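Local atomic coordinates of putative Phosphate (Eubacterium rectale, PDB entry 3DAO), a protein that probably hydrolyses phosphate esters, as expected of a putative phosphatase of the haloacid dehalogenase-like hydrolase family. Residues A[29-34]-A[273-278]; A[81-84]-A[89-92]; A[115-120]-A[182-187]; A[121-126]-A[156-161]; A[241-246]-A[257-262]. All coordinates share one frame; numbering follows the deposited sequence. Where two conformers were deposited one is given.

Contact 1. Residues A[29-34]-A[273-278]; sequences DGTLVK and NGVLSV
Thr-31 O and Val-275 N are joined through one water: it donates to the carbonyl at 3.0 Å and accepts from Val-275 N. The amide of Val-275 lies in the first turn of helix 274-281, where N-H groups lack carbonyl partners from a preceding turn, and the water serves it instead. A second water lies 2.7 Å from Leu-32 O and close to OD1 of Asn-273, the residue just before the helix. Beside these waters the contact is apolar, and Val-275 carries it with both branches. Its CG1, anti to the backbone N (chi1 171°), meets Leu-32 CD2 at 3.7 Å, while its CG2 meets Thr-31 CG2 at 3.9 Å. Threonine suits its place by having two unlike branches: the methyl faces the valine, and OG1 bonds to Asp-27. Asp-27, Asp-29 and Thr-31 fit the DxDx(T/V) pattern of haloacid dehalogenase-like enzymes, so this loop probably belongs to the active site. Gly-30 opens a tight turn through Thr-31 and Leu-32, closed by Gly-30 N giving to Val-33 O at 2.8 Å; with phi at 89°, a CB would collide with the carbonyl of Asp-29. Tyr-44 of helix 42-53 touches both Leu-32 and Val-275, Thr-26 of strand 23-26 lies against Thr-31 and Leu-32, and Phe-233 of strand 230-234 packs on Val-275.

Contact 2. Residues A[81-84]-A[89-92]; sequences LYIT and VVRT
Strands 81-84 and 89-91 form an antiparallel beta hairpin, Tyr-82 pairing with Arg-91, within the large mixed sheet; 81-84 lies parallel beside strand 57-61, and 89-91 turns back antiparallel on its outer side. Tyr-82 N gives to Arg-91 O at 2.9 Å, and Arg-91 N returns a bond to Tyr-82 O at 2.8 Å in the carbonyl plane, a hydrogen-bonded pair. Thr-84 and Val-89 form the next such pair, bonded from Thr-84 N to Val-89 O. Between them the side chains of the non-hydrogen-bonded pair Ile-83 and Val-90 lie side by side, CG1 of the isoleucine 4.2 Å from CG2 of the valine, both packed on helix 212-222. Residues branched at CB suit such extended backbone. On the other face Arg-91 CG stands 4.0 Å from Tyr-82 CB, held between the backbone N and carbonyl carbon (chi1 62°). The chain then bends at chi3 and brings NE to Thr-92 O at 3.0 Å, within the guanidinium plane and at 171°. Phe-66 of helix 66-72 makes a cation-pi contact with Arg-91 and an edge-to-face contact with the ring of Tyr-82. A leucine in place of Arg-91 would probably leave Thr-92 O without its side-chain donor and Phe-66 without its cation. Backbone bonding thus sets the pairing, while the faces differ: that of Ile-83 and Val-90 is aliphatic, that of Tyr-82, Thr-84 and Arg-91 mixes aromatic, hydroxyl and charged groups.

Contact 3. Residues A[115-120]-A[182-187]; sequences RDELPA and TPVFIP
Leu-118 and Phe-185 meet in the smaller alpha/beta domain, consistent with the cap of haloacid dehalogenase-like phosphatases, where the end of helix 104-117 abuts the start of helix 185-189. The CB of Leu-118 points toward the opposite segment, and its CD2 comes to within 4.3 Å of Phe-185 CB. The leucine therefore touches the root of the phenylalanine rather than its ring. With CG of Phe-185 anti to the backbone N (chi1 -174°), the ring passes into the core, against Met-110, Met-113 and Val-114 of helix 104-117 and against Phe-169 and Val-171 of strand 168-172. A large aromatic group suits a place where helices and sheet converge. At Leu-118, the first residue to leave helical geometry, an apolar side chain follows the helix end and packs on Phe-185 and Cys-181.

Nearer solvent Glu-117 and Val-184 approach loosely, Glu-117 OE1 lying 4.4 Å from Val-184 CG1; a carboxylate suits this exposed border. On the same helix end Arg-115 holds Asp-116 side-on, one nitrogen to each oxygen. NE reaches OD1 from above the carboxylate plane; in a salt bridge, Arg-115 NH2 meets Asp-116 OD2 on its syn side, tilted from that plane, at 2.9 Å and 174°.

Contact 4. Residues A[121-126]-A[156-161]; sequences CDYFAA and DDITRL
The ring of Tyr-123 is approached obliquely by Ile-158, whose CD1 lies 4.2 Å from the tyrosine's CD2, while at the ring's edge, in its plane, a water sits 2.7 Å from OH. That water also gives a weak bond to Asp-157 OD1, linking strand 122-126 to the loop by a polar route beside the apolar one. The carboxylate of Asp-157 is the second flat group. Two donors of Thr-159 reach its OD1 from one face of the plane: OG1 on the syn side at 2.6 Å and the backbone N on the anti side at 2.9 Å. The bond from N forms an Asx turn, which starts the 3-10 segment 158-160; aspartate suits this place because its short chain can fold back onto the next turn. Ile-158, immediately after it, faces the strand with both branches. CG2, anti to the backbone N, touches Ala-125 CB at 3.8 Å, and the other branch runs to the tyrosine. Alanine's single methyl suits a strand position on which a branched side chain rests closely. Trp-107 of helix 104-117 also packs against Ile-158, and Lys-108 of that helix bonds to Thr-159 O and Leu-161 O. Contact with the strand is thus mainly hydrophobic, carried by Ile-158, whereas the aspartate, whose oxygen is linked only weakly, through a water, to the tyrosine hydroxyl, probably helps hold the shape of the loop.

Contact 5. Residues A[241-246]-A[257-262]; sequences EMLQNA and QEVIAA
Leu-243 and Ala-262 bring together two neighbouring helices of the Rossmann-like core, 240-245 and 257-262, each of which connects adjacent parallel strands in a beta-alpha-beta crossover around strand 248-252. The short axes run nearly alongside, 26° apart, and approach to 9.0 Å.

Two carbonyls meet here. Leu-243 O and Ala-262 O, both acceptors, are 3.5 Å apart and do not bond; the leucine carbonyl is served instead by Ser-249 OG, with a weak bond from Lys-264 NZ, a lysine that also bonds to Ala-246 O.

Apolar packing makes most of the contact. The methyl of Ala-262 points toward the other helix and fits between two side chains, its CB lying 4.1 Å from Leu-243 CB and 3.9 Å from Gln-244 CG. So small a residue lets the backbones draw close, with the CA atoms of Gln-244 and Ala-262 5.3 Å apart. Glutamine suits the exposed border, since its aliphatic stem covers the alanine while the amide continues onward along an extended chain. The leucine also reaches a branched partner. With CG anti to the carbonyl carbon (chi1 -64°), Leu-243 presses CD1 against Val-259 CG1 at 3.4 Å, tighter than usual carbon-carbon contact.

Contacts 1, 2 and 5 belong to the domain built on the large mixed sheet, and contacts 3 and 4 to the smaller one. Contact 1 joins a loop near the start of the chain to its last helix, so the other four nest within it. Contact 2 is a hairpin of two strands of that large sheet, next to its outermost strand 96-99; contact 5 joins helices between its last strands, its centre about 16 Å from that of contact 1. Contact 4 is nested inside contact 3, and they touch through Arg-115 and Tyr-123. Centres of contacts 1 and 3 lie about 39 Å apart. This fits a core with an inserted cap domain, which in such hydrolases usually covers the active site.

Contact 1. Residues A[29-34]-A[273-278]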
# COMPACT_ATOMS: atom_id res chain seq x y z
N ASP A 29 -6.97 5.06 -3.46
CA ASP A 29 -7.11 6.39 -2.87
C ASP A 29 -6.63 7.54 -3.73
O ASP A 29 -5.43 7.72 -4.00
CB ASP A 29 -6.48 6.42 -1.49
CG ASP A 29 -7.22 5.52 -0.51
OD1 ASP A 29 -8.42 5.74 -0.23
OD2 ASP A 29 -6.58 4.60 0.03
N GLY A 30 -7.61 8.29 -4.18
CA GLY A 30 -7.37 9.43 -5.06
C GLY A 30 -7.39 8.99 -6.50
O GLY A 30 -7.20 9.79 -7.39
N THR A 31 -7.63 7.70 -6.71
CA THR A 31 -7.68 7.13 -8.08
C THR A 31 -9.09 6.73 -8.45
O THR A 31 -9.62 7.16 -9.47
CB THR A 31 -6.74 5.92 -8.22
OG1 THR A 31 -5.37 6.36 -8.06
CG2 THR A 31 -6.85 5.25 -9.55
N LEU A 32 -9.69 5.89 -7.61
CA LEU A 32 -11.08 5.44 -7.78
C LEU A 32 -12.04 6.20 -6.90
O LEU A 32 -13.20 6.41 -7.25
CB LEU A 32 -11.23 3.95 -7.42
CG LEU A 32 -10.32 2.96 -8.19
CD1 LEU A 32 -10.55 1.51 -7.69
CD2 LEU A 32 -10.43 3.05 -9.68
N VAL A 33 -11.55 6.59 -5.74
CA VAL A 33 -12.38 7.26 -4.74
C VAL A 33 -11.60 8.25 -3.93
O VAL A 33 -10.39 8.22 -3.89
CB VAL A 33 -12.97 6.25 -3.74
CG1 VAL A 33 -13.79 5.17 -4.49
CG2 VAL A 33 -11.84 5.58 -2.91
N LYS A 34 -12.33 9.11 -3.25
CA LYS A 34 -11.73 10.07 -2.33
C LYS A 34 -10.94 9.30 -1.28
O LYS A 34 -11.36 8.27 -0.79
CB LYS A 34 -12.82 10.90 -1.65
CG LYS A 34 -12.26 12.04 -0.82
CD LYS A 34 -13.38 12.90 -0.26
CE LYS A 34 -12.81 13.96 0.69
NZ LYS A 34 -13.89 14.81 1.27
N ASN A 273 -15.21 9.95 -12.27
CA ASN A 273 -15.21 8.51 -12.58
C ASN A 273 -14.37 8.22 -13.84
O ASN A 273 -14.75 7.46 -14.72
CB ASN A 273 -16.65 7.99 -12.72
CG ASN A 273 -17.30 7.73 -11.37
OD1 ASN A 273 -16.64 7.74 -10.34
ND2 ASN A 273 -18.60 7.45 -11.39
N GLY A 274 -13.18 8.80 -13.89
CA GLY A 274 -12.30 8.62 -15.04
C GLY A 274 -11.80 7.21 -15.28
O GLY A 274 -11.70 6.73 -16.41
N VAL A 275 -11.43 6.51 -14.22
CA VAL A 275 -10.95 5.14 -14.40
C VAL A 275 -12.12 4.28 -14.95
O VAL A 275 -11.93 3.46 -15.83
CB VAL A 275 -10.38 4.53 -13.10
CG1 VAL A 275 -10.11 3.06 -13.32
CG2 VAL A 275 -9.07 5.27 -12.71
N LEU A 276 -13.32 4.57 -14.48
CA LEU A 276 -14.50 3.81 -14.93
C LEU A 276 -14.62 3.91 -16.43
O LEU A 276 -14.86 2.92 -17.14
CB LEU A 276 -15.76 4.27 -14.24
CG LEU A 276 -17.04 3.50 -14.65
CD1 LEU A 276 -16.93 2.02 -14.31
CD2 LEU A 276 -18.20 4.10 -13.96
N SER A 277 -14.43 5.12 -16.94
CA SER A 277 -14.56 5.32 -18.40
C SER A 277 -13.55 4.53 -19.18
O SER A 277 -13.87 3.97 -20.22
CB SER A 277 -14.47 6.79 -18.79
OG SER A 277 -15.54 7.49 -18.20
N VAL A 278 -12.34 4.42 -18.68
CA VAL A 278 -11.33 3.65 -19.39
C VAL A 278 -11.65 2.16 -19.32
O VAL A 278 -11.58 1.44 -20.30
CB VAL A 278 -9.91 3.92 -18.81
CG1 VAL A 278 -8.91 3.13 -19.51
CG2 VAL A 278 -9.60 5.44 -18.89
O HOH W 1 -10.70 8.32 -11.98
O HOH W 2 -13.84 7.03 -9.76

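Contact 2. Residues A[81-84]-A[89-92]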
# COMPACT_ATOMS: atom_id res chain seq x y z
N LEU A 81 -7.59 -10.12 -7.02
CA LEU A 81 -6.28 -10.31 -6.35
C LEU A 81 -5.95 -9.01 -5.63
O LEU A 81 -6.36 -7.92 -6.03
CB LEU A 81 -5.19 -10.68 -7.32
CG LEU A 81 -5.29 -12.10 -7.88
CD1 LEU A 81 -4.22 -12.28 -8.93
CD2 LEU A 81 -5.17 -13.12 -6.79
N TYR A 82 -5.26 -9.16 -4.51
CA TYR A 82 -4.99 -8.04 -3.61
C TYR A 82 -3.53 -7.86 -3.26
O TYR A 82 -2.84 -8.79 -2.85
CB TYR A 82 -5.73 -8.25 -2.28
CG TYR A 82 -7.22 -8.38 -2.44
CD1 TYR A 82 -7.80 -9.59 -2.77
CD2 TYR A 82 -8.06 -7.30 -2.27
CE1 TYR A 82 -9.15 -9.71 -2.93
CE2 TYR A 82 -9.43 -7.41 -2.44
CZ TYR A 82 -9.97 -8.61 -2.77
OH TYR A 82 -11.36 -8.70 -2.95
N ILE A 83 -3.08 -6.63 -3.47
CA ILE A 83 -1.76 -6.19 -3.03
C ILE A 83 -2.06 -5.11 -1.99
O ILE A 83 -2.76 -4.12 -2.26
CB ILE A 83 -0.86 -5.70 -4.18
CG1 ILE A 83 -0.49 -6.87 -5.10
CG2 ILE A 83 0.44 -5.04 -3.59
CD1 ILE A 83 0.14 -6.46 -6.42
N THR A 84 -1.55 -5.32 -0.77
CA THR A 84 -1.91 -4.48 0.35
C THR A 84 -0.70 -3.86 1.00
O THR A 84 0.44 -4.26 0.77
CB THR A 84 -2.66 -5.30 1.46
OG1 THR A 84 -1.74 -6.05 2.27
CG2 THR A 84 -3.72 -6.26 0.85
N VAL A 89 2.21 -7.32 1.13
CA VAL A 89 1.36 -8.53 1.11
C VAL A 89 0.63 -8.64 -0.22
O VAL A 89 0.11 -7.64 -0.74
CB VAL A 89 0.30 -8.52 2.22
CG1 VAL A 89 -0.39 -9.89 2.35
CG2 VAL A 89 0.89 -8.08 3.56
N VAL A 90 0.68 -9.86 -0.75
CA VAL A 90 0.00 -10.28 -1.98
C VAL A 90 -0.87 -11.49 -1.62
O VAL A 90 -0.40 -12.50 -1.10
CB VAL A 90 0.99 -10.70 -3.07
CG1 VAL A 90 0.25 -11.08 -4.38
CG2 VAL A 90 2.07 -9.64 -3.32
N ARG A 91 -2.16 -11.39 -1.91
CA ARG A 91 -3.10 -12.42 -1.51
C ARG A 91 -4.34 -12.54 -2.39
O ARG A 91 -4.74 -11.60 -3.12
CB ARG A 91 -3.53 -12.19 -0.05
CG ARG A 91 -4.27 -10.89 0.30
CD ARG A 91 -4.77 -11.06 1.74
NE ARG A 91 -5.67 -12.22 1.76
CZ ARG A 91 -6.13 -12.82 2.84
NH1 ARG A 91 -5.76 -12.44 4.08
NH2 ARG A 91 -6.96 -13.84 2.67
N THR A 92 -4.92 -13.71 -2.29
CA THR A 92 -6.16 -14.03 -2.96
C THR A 92 -7.17 -13.76 -1.88
O THR A 92 -6.82 -13.41 -0.76
CB THR A 92 -6.25 -15.52 -3.45
OG1 THR A 92 -6.59 -16.35 -2.34
CG2 THR A 92 -4.94 -16.00 -4.07

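Contact 3. Residues A[115-120]-A[182-187]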
# COMPACT_ATOMS: atom_id res chain seq x y z
N ARG A 115 13.91 3.73 20.95
CA ARG A 115 13.71 3.75 22.40
C ARG A 115 14.86 4.45 23.10
O ARG A 115 14.66 5.33 23.94
CB ARG A 115 13.58 2.32 22.90
CG ARG A 115 13.33 2.18 24.38
CD ARG A 115 13.55 0.71 24.80
NE ARG A 115 14.94 0.36 24.54
CZ ARG A 115 15.45 -0.86 24.42
NH1 ARG A 115 14.67 -1.90 24.51
NH2 ARG A 115 16.74 -1.04 24.13
N ASP A 116 16.07 4.09 22.70
CA ASP A 116 17.26 4.57 23.38
C ASP A 116 17.83 5.87 22.88
O ASP A 116 18.41 6.64 23.68
CB ASP A 116 18.37 3.50 23.29
CG ASP A 116 18.01 2.21 24.03
OD1 ASP A 116 17.16 2.26 24.95
OD2 ASP A 116 18.61 1.16 23.70
N GLU A 117 17.72 6.11 21.58
CA GLU A 117 18.29 7.29 20.94
C GLU A 117 17.34 8.33 20.39
O GLU A 117 17.75 9.44 20.08
CB GLU A 117 19.26 6.86 19.83
CG GLU A 117 20.28 5.85 20.31
CD GLU A 117 21.41 5.68 19.32
OE1 GLU A 117 22.08 6.69 19.03
OE2 GLU A 117 21.61 4.55 18.87
N LEU A 118 16.06 7.96 20.25
CA LEU A 118 14.99 8.91 19.83
C LEU A 118 13.83 8.84 20.83
O LEU A 118 12.68 8.64 20.46
CB LEU A 118 14.50 8.60 18.42
CG LEU A 118 15.44 8.82 17.23
CD1 LEU A 118 16.55 7.77 17.18
CD2 LEU A 118 14.61 8.76 15.93
N PRO A 119 14.14 9.08 22.10
CA PRO A 119 13.15 8.86 23.16
C PRO A 119 11.95 9.81 23.11
O PRO A 119 10.94 9.53 23.74
CB PRO A 119 13.97 9.03 24.43
CG PRO A 119 15.05 10.01 24.03
CD PRO A 119 15.40 9.64 22.63
N ALA A 120 12.02 10.88 22.33
CA ALA A 120 10.87 11.80 22.24
C ALA A 120 9.83 11.25 21.29
O ALA A 120 8.73 11.77 21.22
CB ALA A 120 11.27 13.16 21.76
N THR A 182 16.86 11.86 11.12
CA THR A 182 17.92 12.12 10.14
C THR A 182 19.38 11.91 10.60
O THR A 182 20.17 11.30 9.88
CB THR A 182 17.75 13.47 9.48
OG1 THR A 182 16.76 13.33 8.45
CG2 THR A 182 19.07 13.96 8.83
N PRO A 183 19.73 12.39 11.79
CA PRO A 183 21.16 12.31 12.18
C PRO A 183 21.73 10.92 12.29
O PRO A 183 22.91 10.72 11.98
CB PRO A 183 21.17 12.97 13.54
CG PRO A 183 20.03 13.90 13.50
CD PRO A 183 18.97 13.24 12.71
N VAL A 184 20.91 9.97 12.75
CA VAL A 184 21.36 8.57 12.94
C VAL A 184 20.43 7.48 12.39
O VAL A 184 20.84 6.56 11.70
CB VAL A 184 21.60 8.25 14.43
CG1 VAL A 184 21.97 6.79 14.65
CG2 VAL A 184 22.67 9.20 15.06
N PHE A 185 19.14 7.57 12.72
CA PHE A 185 18.21 6.50 12.34
C PHE A 185 18.14 6.20 10.84
O PHE A 185 18.30 5.04 10.42
CB PHE A 185 16.79 6.79 12.85
CG PHE A 185 15.83 5.67 12.61
CD1 PHE A 185 15.11 5.60 11.42
CD2 PHE A 185 15.61 4.71 13.56
CE1 PHE A 185 14.22 4.57 11.19
CE2 PHE A 185 14.72 3.68 13.31
CZ PHE A 185 14.03 3.61 12.12
N ILE A 186 17.94 7.25 10.06
CA ILE A 186 17.82 7.10 8.61
C ILE A 186 19.13 6.53 8.01
O ILE A 186 19.10 5.51 7.31
CB ILE A 186 17.32 8.40 7.93
CG1 ILE A 186 15.87 8.67 8.38
CG2 ILE A 186 17.42 8.31 6.41
CD1 ILE A 186 15.24 9.97 7.87
N PRO A 187 20.29 7.14 8.32
CA PRO A 187 21.45 6.49 7.70
C PRO A 187 21.80 5.11 8.25
O PRO A 187 22.43 4.30 7.56
CB PRO A 187 22.58 7.48 7.93
CG PRO A 187 22.14 8.36 9.06
CD PRO A 187 20.63 8.46 8.88

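Contact 4. Residues A[121-126]-A[156-161]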
# COMPACT_ATOMS: atom_id res chain seq x y z
N CYS A 121 10.23 10.27 20.50
CA CYS A 121 9.38 9.62 19.48
C CYS A 121 8.68 8.38 20.01
O CYS A 121 9.09 7.76 21.01
CB CYS A 121 10.23 9.19 18.25
SG CYS A 121 11.02 10.52 17.34
N ASP A 122 7.58 8.06 19.35
CA ASP A 122 6.91 6.80 19.58
C ASP A 122 7.10 5.88 18.36
O ASP A 122 7.59 6.29 17.30
CB ASP A 122 5.45 7.05 19.83
CG ASP A 122 5.26 7.86 21.09
OD1 ASP A 122 5.55 7.33 22.19
OD2 ASP A 122 4.85 9.02 20.97
N TYR A 123 6.70 4.64 18.50
CA TYR A 123 6.85 3.69 17.38
C TYR A 123 5.82 2.60 17.41
O TYR A 123 5.20 2.33 18.45
CB TYR A 123 8.27 3.13 17.28
CG TYR A 123 8.82 2.55 18.55
CD1 TYR A 123 9.43 3.36 19.50
CD2 TYR A 123 8.75 1.17 18.80
CE1 TYR A 123 9.96 2.84 20.65
CE2 TYR A 123 9.28 0.63 19.97
CZ TYR A 123 9.88 1.47 20.88
OH TYR A 123 10.41 0.96 22.06
N PHE A 124 5.64 2.01 16.24
CA PHE A 124 4.63 0.98 16.02
C PHE A 124 5.18 -0.10 15.12
O PHE A 124 6.04 0.17 14.28
CB PHE A 124 3.39 1.59 15.34
CG PHE A 124 2.81 2.77 16.09
CD1 PHE A 124 1.87 2.58 17.09
CD2 PHE A 124 3.24 4.05 15.81
CE1 PHE A 124 1.38 3.65 17.81
CE2 PHE A 124 2.78 5.11 16.51
CZ PHE A 124 1.84 4.93 17.51
N ALA A 125 4.71 -1.32 15.33
CA ALA A 125 5.14 -2.45 14.48
C ALA A 125 3.87 -3.13 13.97
O ALA A 125 3.03 -3.57 14.76
CB ALA A 125 6.00 -3.42 15.28
N ALA A 126 3.72 -3.17 12.66
CA ALA A 126 2.49 -3.69 12.04
C ALA A 126 2.64 -5.04 11.38
O ALA A 126 3.65 -5.35 10.80
CB ALA A 126 1.95 -2.69 11.02
N ASP A 156 3.43 -4.76 26.18
CA ASP A 156 4.39 -4.11 27.08
C ASP A 156 5.71 -3.79 26.39
O ASP A 156 6.32 -2.76 26.67
CB ASP A 156 4.69 -4.97 28.33
CG ASP A 156 5.62 -4.27 29.31
OD1 ASP A 156 5.26 -3.19 29.82
OD2 ASP A 156 6.73 -4.79 29.57
N ASP A 157 6.13 -4.67 25.50
CA ASP A 157 7.44 -4.54 24.84
C ASP A 157 7.46 -5.26 23.51
O ASP A 157 7.44 -6.47 23.43
CB ASP A 157 8.52 -5.09 25.81
CG ASP A 157 9.93 -4.93 25.32
OD1 ASP A 157 10.21 -4.67 24.14
OD2 ASP A 157 10.83 -5.10 26.18
N ILE A 158 7.51 -4.46 22.44
CA ILE A 158 7.48 -5.00 21.08
C ILE A 158 8.68 -5.92 20.83
O ILE A 158 8.58 -6.88 20.07
CB ILE A 158 7.39 -3.86 20.03
CG1 ILE A 158 6.01 -3.19 20.12
CG2 ILE A 158 7.54 -4.37 18.66
CD1 ILE A 158 5.88 -1.92 19.25
N THR A 159 9.80 -5.67 21.50
CA THR A 159 11.02 -6.45 21.24
C THR A 159 10.91 -7.82 21.88
O THR A 159 11.76 -8.68 21.65
CB THR A 159 12.33 -5.79 21.75
OG1 THR A 159 12.35 -5.76 23.18
CG2 THR A 159 12.50 -4.38 21.18
N ARG A 160 9.84 -8.05 22.62
CA ARG A 160 9.63 -9.33 23.28
C ARG A 160 8.62 -10.17 22.51
O ARG A 160 8.32 -11.29 22.87
CB ARG A 160 9.29 -9.15 24.77
CG ARG A 160 10.48 -8.57 25.55
CD ARG A 160 10.35 -8.67 27.06
NE ARG A 160 11.63 -8.41 27.74
CZ ARG A 160 11.90 -7.35 28.49
NH1 ARG A 160 10.98 -6.41 28.70
NH2 ARG A 160 13.10 -7.24 29.06
N LEU A 161 8.14 -9.63 21.39
CA LEU A 161 7.22 -10.38 20.55
C LEU A 161 7.97 -11.39 19.70
O LEU A 161 9.12 -11.21 19.31
CB LEU A 161 6.41 -9.49 19.63
CG LEU A 161 5.55 -8.44 20.31
CD1 LEU A 161 4.97 -7.51 19.27
CD2 LEU A 161 4.45 -9.14 21.11
O HOH W 3 10.39 -1.70 22.40

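Contact 5. Residues A[241-246]-A[257-262]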
# COMPACT_ATOMS: atom_id res chain seq x y z
N GLU A 241 6.76 3.76 -10.95
CA GLU A 241 7.45 2.58 -11.48
C GLU A 241 6.45 1.66 -12.20
O GLU A 241 6.72 1.20 -13.32
CB GLU A 241 8.19 1.84 -10.35
CG GLU A 241 8.97 0.65 -10.85
CD GLU A 241 9.81 -0.03 -9.78
OE1 GLU A 241 9.40 -0.02 -8.58
OE2 GLU A 241 10.88 -0.58 -10.17
N MSE A 242 5.28 1.44 -11.61
CA MSE A 242 4.29 0.54 -12.25
C MSE A 242 3.74 1.20 -13.52
O MSE A 242 3.54 0.55 -14.55
CB MSE A 242 3.20 0.01 -11.29
CG MSE A 242 2.16 0.92 -10.86
SE MSE A 242 0.90 -0.14 -9.79
CE MSE A 242 -0.47 1.22 -9.46
N LEU A 243 3.53 2.51 -13.45
CA LEU A 243 2.99 3.24 -14.63
C LEU A 243 3.99 3.15 -15.79
O LEU A 243 3.63 3.04 -16.95
CB LEU A 243 2.67 4.69 -14.29
CG LEU A 243 1.56 4.94 -13.25
CD1 LEU A 243 1.49 6.44 -12.85
CD2 LEU A 243 0.19 4.45 -13.73
N GLN A 244 5.26 3.22 -15.47
CA GLN A 244 6.34 3.14 -16.49
C GLN A 244 6.56 1.78 -17.06
O GLN A 244 6.84 1.62 -18.25
CB GLN A 244 7.68 3.58 -15.91
CG GLN A 244 7.74 5.05 -15.61
CD GLN A 244 9.07 5.48 -15.01
OE1 GLN A 244 9.82 4.69 -14.43
NE2 GLN A 244 9.36 6.75 -15.12
N ASN A 245 6.42 0.78 -16.22
CA ASN A 245 6.73 -0.60 -16.62
C ASN A 245 5.58 -1.34 -17.30
O ASN A 245 5.81 -2.29 -18.07
CB ASN A 245 7.23 -1.41 -15.42
CG ASN A 245 8.59 -0.96 -14.94
OD1 ASN A 245 9.26 -0.17 -15.61
ND2 ASN A 245 9.01 -1.45 -13.78
N ALA A 246 4.36 -0.93 -16.99
CA ALA A 246 3.14 -1.53 -17.57
C ALA A 246 3.05 -1.16 -19.06
O ALA A 246 3.36 -0.04 -19.45
CB ALA A 246 1.89 -1.05 -16.83
N GLN A 257 2.61 16.28 -12.28
CA GLN A 257 3.21 16.25 -13.61
C GLN A 257 4.07 15.02 -13.86
O GLN A 257 4.11 14.45 -14.98
CB GLN A 257 4.07 17.55 -13.84
CG GLN A 257 3.22 18.81 -14.01
CD GLN A 257 3.85 20.13 -13.51
OE1 GLN A 257 4.97 20.17 -12.96
NE2 GLN A 257 3.10 21.23 -13.69
N GLU A 258 4.81 14.62 -12.83
CA GLU A 258 5.71 13.47 -12.98
C GLU A 258 4.94 12.16 -13.13
O GLU A 258 5.39 11.23 -13.80
CB GLU A 258 6.68 13.33 -11.81
CG GLU A 258 7.65 14.48 -11.68
CD GLU A 258 7.04 15.71 -11.03
OE1 GLU A 258 5.89 15.63 -10.57
OE2 GLU A 258 7.74 16.75 -10.95
N VAL A 259 3.78 12.11 -12.48
CA VAL A 259 2.94 10.88 -12.54
C VAL A 259 2.36 10.84 -13.95
O VAL A 259 2.41 9.81 -14.64
CB VAL A 259 1.86 10.88 -11.47
CG1 VAL A 259 1.02 9.61 -11.59
CG2 VAL A 259 2.50 11.02 -10.07
N ILE A 260 1.84 11.98 -14.39
CA ILE A 260 1.26 12.07 -15.72
C ILE A 260 2.28 11.64 -16.76
O ILE A 260 1.99 10.88 -17.66
CB ILE A 260 0.72 13.48 -16.03
CG1 ILE A 260 -0.52 13.73 -15.17
CG2 ILE A 260 0.44 13.60 -17.56
CD1 ILE A 260 -1.04 15.18 -15.17
N ALA A 261 3.53 12.06 -16.55
CA ALA A 261 4.58 11.81 -17.55
C ALA A 261 4.99 10.36 -17.56
O ALA A 261 5.44 9.82 -18.59
CB ALA A 261 5.82 12.69 -17.29
N ALA A 262 4.82 9.71 -16.42
CA ALA A 262 5.21 8.29 -16.28
C ALA A 262 4.22 7.41 -17.01
O ALA A 262 4.57 6.33 -17.51
CB ALA A 262 5.25 7.88 -14.81